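Local coordinates for CBS domain protein (Shewanella oneidensis, PDB 3LHH) that carries a tandem pair of CBS domains that binds adenosine monophosphate, as part of a longer membrane protein probably able to bind flavin adenine dinucleotide, at residues Lys114-Ser122 with Thr135-Glu145. Numbering follows the deposited sequence. Where two conformers were deposited one is given.
Sequences KNCNFVPNS and TGSQMVFVVDE
Over one face of the Phe-118 ring lies CD2 of Phe-141, displaced toward the rim, while the two ring planes are inclined at 43° with centroids 5.5 Å apart, an oblique pair. The Phe-141 ring meets Cys-116 at its edge: SG sits in the ring plane, and CB is closer still, 3.2 Å from CE2, a tight fit. With chi1 of 63°, SG of Cys-116 stands between its own backbone N and carbonyl carbon, which turns the sulfur alongside that edge. Val-143 CG1 reaches CD2 of Phe-118, extending this apolar patch, onto which Met-88 of strand 88-93 also packs. On the other face of the sheet, Val-119 CG2 touches CG2 of Val-142 at 3.9 Å, with His-131 of helix 125-135 against Val-119.

Backbone hydrogen bonds in the parallel pattern join the strands: Phe-141 N to Asn-117 O, Val-119 N to Phe-141 O, Val-143 N to Val-119 O, and Asn-121 N to Val-143 O (2.8 Å, more bent at 137°). Where the strands diverge, a water accepts from Asn-117 N and donates to Met-139 O (2.7 Å). Asn-121 lays CB against Val-142 CG1 (3.7 Å), its amide beside Asp-144. A glycine here would remove CB and the amide, and would probably thin the packing on Val-142 CG1, deprive Asp-144 CA and CB of this neighbour and leave the backbone after Pro-120 freer to turn.

Strand 117-120, helix 125-135 and strand 139-143 form the beta-alpha-beta unit of the second CBS domain, whose Met-139 (selenomethionine in the crystal) touches the AMP bound in this entry.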
# COMPACT_ATOMS: atom_id res chain seq x y z
N LYS A 114 7.57 -5.29 -4.01
CA LYS A 114 8.43 -5.15 -2.83
C LYS A 114 7.64 -5.56 -1.61
O LYS A 114 6.40 -5.57 -1.64
CB LYS A 114 8.90 -3.70 -2.68
CG LYS A 114 9.42 -3.06 -3.97
CD LYS A 114 10.67 -3.76 -4.47
CE LYS A 114 11.12 -3.22 -5.81
NZ LYS A 114 12.35 -3.91 -6.30
N ASN A 115 8.34 -5.91 -0.54
CA ASN A 115 7.70 -6.44 0.66
C ASN A 115 6.77 -5.46 1.36
O ASN A 115 7.00 -4.27 1.34
CB ASN A 115 8.74 -6.94 1.67
CG ASN A 115 8.10 -7.44 2.95
OD1 ASN A 115 7.21 -8.29 2.92
ND2 ASN A 115 8.53 -6.89 4.09
N CYS A 116 5.74 -5.99 1.99
CA CYS A 116 4.75 -5.19 2.68
C CYS A 116 4.66 -5.65 4.12
O CYS A 116 4.68 -6.85 4.39
CB CYS A 116 3.39 -5.36 2.01
SG CYS A 116 2.74 -7.06 2.09
N ASN A 117 4.55 -4.71 5.05
CA ASN A 117 4.37 -5.08 6.44
C ASN A 117 2.93 -4.97 6.91
O ASN A 117 2.21 -4.06 6.51
CB ASN A 117 5.30 -4.29 7.35
CG ASN A 117 6.73 -4.75 7.24
OD1 ASN A 117 7.00 -5.89 6.85
ND2 ASN A 117 7.67 -3.86 7.56
N PHE A 118 2.53 -5.91 7.74
CA PHE A 118 1.21 -5.90 8.35
C PHE A 118 1.34 -5.52 9.82
O PHE A 118 2.32 -5.87 10.47
CB PHE A 118 0.58 -7.27 8.23
CG PHE A 118 0.26 -7.67 6.82
CD1 PHE A 118 1.23 -8.25 6.02
CD2 PHE A 118 -1.01 -7.49 6.31
CE1 PHE A 118 0.94 -8.62 4.72
CE2 PHE A 118 -1.32 -7.87 5.02
CZ PHE A 118 -0.34 -8.43 4.22
N VAL A 119 0.34 -4.82 10.34
CA VAL A 119 0.27 -4.53 11.75
C VAL A 119 -1.15 -4.72 12.27
O VAL A 119 -2.11 -4.55 11.51
CB VAL A 119 0.72 -3.11 12.03
CG1 VAL A 119 2.18 -2.94 11.61
CG2 VAL A 119 -0.19 -2.12 11.32
N PRO A 120 -1.30 -5.06 13.56
CA PRO A 120 -2.63 -5.24 14.13
C PRO A 120 -3.33 -3.90 14.27
O PRO A 120 -2.68 -2.88 14.49
CB PRO A 120 -2.34 -5.78 15.55
CG PRO A 120 -0.85 -5.97 15.64
CD PRO A 120 -0.23 -5.14 14.57
N ASN A 121 -4.65 -3.90 14.17
CA ASN A 121 -5.42 -2.69 14.39
C ASN A 121 -5.45 -2.28 15.86
O ASN A 121 -6.09 -1.29 16.23
CB ASN A 121 -6.85 -2.83 13.84
CG ASN A 121 -7.73 -3.74 14.69
OD1 ASN A 121 -7.26 -4.46 15.58
ND2 ASN A 121 -9.04 -3.72 14.42
N SER A 122 -4.75 -3.04 16.70
CA SER A 122 -4.69 -2.77 18.13
C SER A 122 -3.46 -1.92 18.51
O SER A 122 -3.21 -1.64 19.69
CB SER A 122 -4.68 -4.09 18.91
OG SER A 122 -3.39 -4.70 18.87
N THR A 135 11.04 0.82 10.47
CA THR A 135 11.05 0.06 9.22
C THR A 135 11.44 0.93 8.04
O THR A 135 11.97 0.45 7.04
CB THR A 135 9.69 -0.62 8.93
OG1 THR A 135 8.66 0.37 8.88
CG2 THR A 135 9.34 -1.63 10.02
N GLY A 136 11.19 2.23 8.15
CA GLY A 136 11.36 3.13 7.02
C GLY A 136 10.34 2.90 5.91
O GLY A 136 10.56 3.28 4.76
N SER A 137 9.21 2.29 6.25
CA SER A 137 8.15 2.00 5.28
C SER A 137 7.35 3.24 4.92
O SER A 137 7.17 4.14 5.74
CB SER A 137 7.18 0.94 5.85
OG SER A 137 7.77 -0.34 5.93
N GLN A 138 6.85 3.31 3.69
CA GLN A 138 5.98 4.41 3.29
C GLN A 138 4.52 4.03 3.53
O GLN A 138 3.68 4.88 3.76
CB GLN A 138 6.20 4.76 1.81
CG GLN A 138 7.63 5.21 1.49
CD GLN A 138 8.41 4.18 0.69
OE1 GLN A 138 8.33 2.97 0.94
NE2 GLN A 138 9.18 4.65 -0.29
N MSE A 139 4.25 2.72 3.50
CA MSE A 139 2.91 2.17 3.57
C MSE A 139 2.88 0.90 4.44
O MSE A 139 3.74 0.04 4.30
CB MSE A 139 2.48 1.85 2.14
CG MSE A 139 1.15 1.20 1.94
SE MSE A 139 0.75 1.15 0.00
CE MSE A 139 0.48 3.05 -0.34
N VAL A 140 1.91 0.79 5.35
CA VAL A 140 1.71 -0.44 6.12
C VAL A 140 0.26 -0.88 6.04
O VAL A 140 -0.65 -0.05 5.92
CB VAL A 140 2.09 -0.28 7.62
CG1 VAL A 140 3.55 0.12 7.79
CG2 VAL A 140 1.17 0.72 8.29
N PHE A 141 0.04 -2.19 6.08
CA PHE A 141 -1.30 -2.75 6.05
C PHE A 141 -1.78 -3.08 7.46
O PHE A 141 -1.03 -3.59 8.29
CB PHE A 141 -1.34 -4.00 5.17
CG PHE A 141 -0.98 -3.75 3.73
CD1 PHE A 141 -1.69 -2.83 2.97
CD2 PHE A 141 0.08 -4.42 3.14
CE1 PHE A 141 -1.35 -2.59 1.65
CE2 PHE A 141 0.41 -4.19 1.81
CZ PHE A 141 -0.30 -3.27 1.07
N VAL A 142 -3.05 -2.79 7.71
CA VAL A 142 -3.64 -3.01 9.01
C VAL A 142 -4.69 -4.12 8.97
O VAL A 142 -5.57 -4.11 8.10
CB VAL A 142 -4.30 -1.71 9.51
CG1 VAL A 142 -4.88 -1.92 10.90
CG2 VAL A 142 -3.27 -0.57 9.50
N VAL A 143 -4.59 -5.08 9.89
CA VAL A 143 -5.54 -6.19 9.96
C VAL A 143 -6.29 -6.17 11.28
O VAL A 143 -5.79 -5.64 12.27
CB VAL A 143 -4.83 -7.57 9.83
CG1 VAL A 143 -3.97 -7.60 8.57
CG2 VAL A 143 -3.97 -7.85 11.07
N ASP A 144 -7.49 -6.76 11.30
CA ASP A 144 -8.24 -6.92 12.55
C ASP A 144 -7.86 -8.21 13.26
O ASP A 144 -6.88 -8.87 12.90
CB ASP A 144 -9.77 -6.82 12.33
CG ASP A 144 -10.31 -7.89 11.37
OD1 ASP A 144 -9.68 -8.96 11.22
OD2 ASP A 144 -11.39 -7.65 10.78
N GLU A 145 -8.63 -8.58 14.28
CA GLU A 145 -8.32 -9.76 15.08
C GLU A 145 -8.51 -11.09 14.33
O GLU A 145 -7.94 -12.10 14.72
CB GLU A 145 -9.13 -9.76 16.39
CG GLU A 145 -9.82 -8.44 16.70
CD GLU A 145 -10.97 -8.16 15.74
OE1 GLU A 145 -11.03 -7.02 15.21
OE2 GLU A 145 -11.79 -9.07 15.50
O HOH W 1 5.36 -2.06 4.71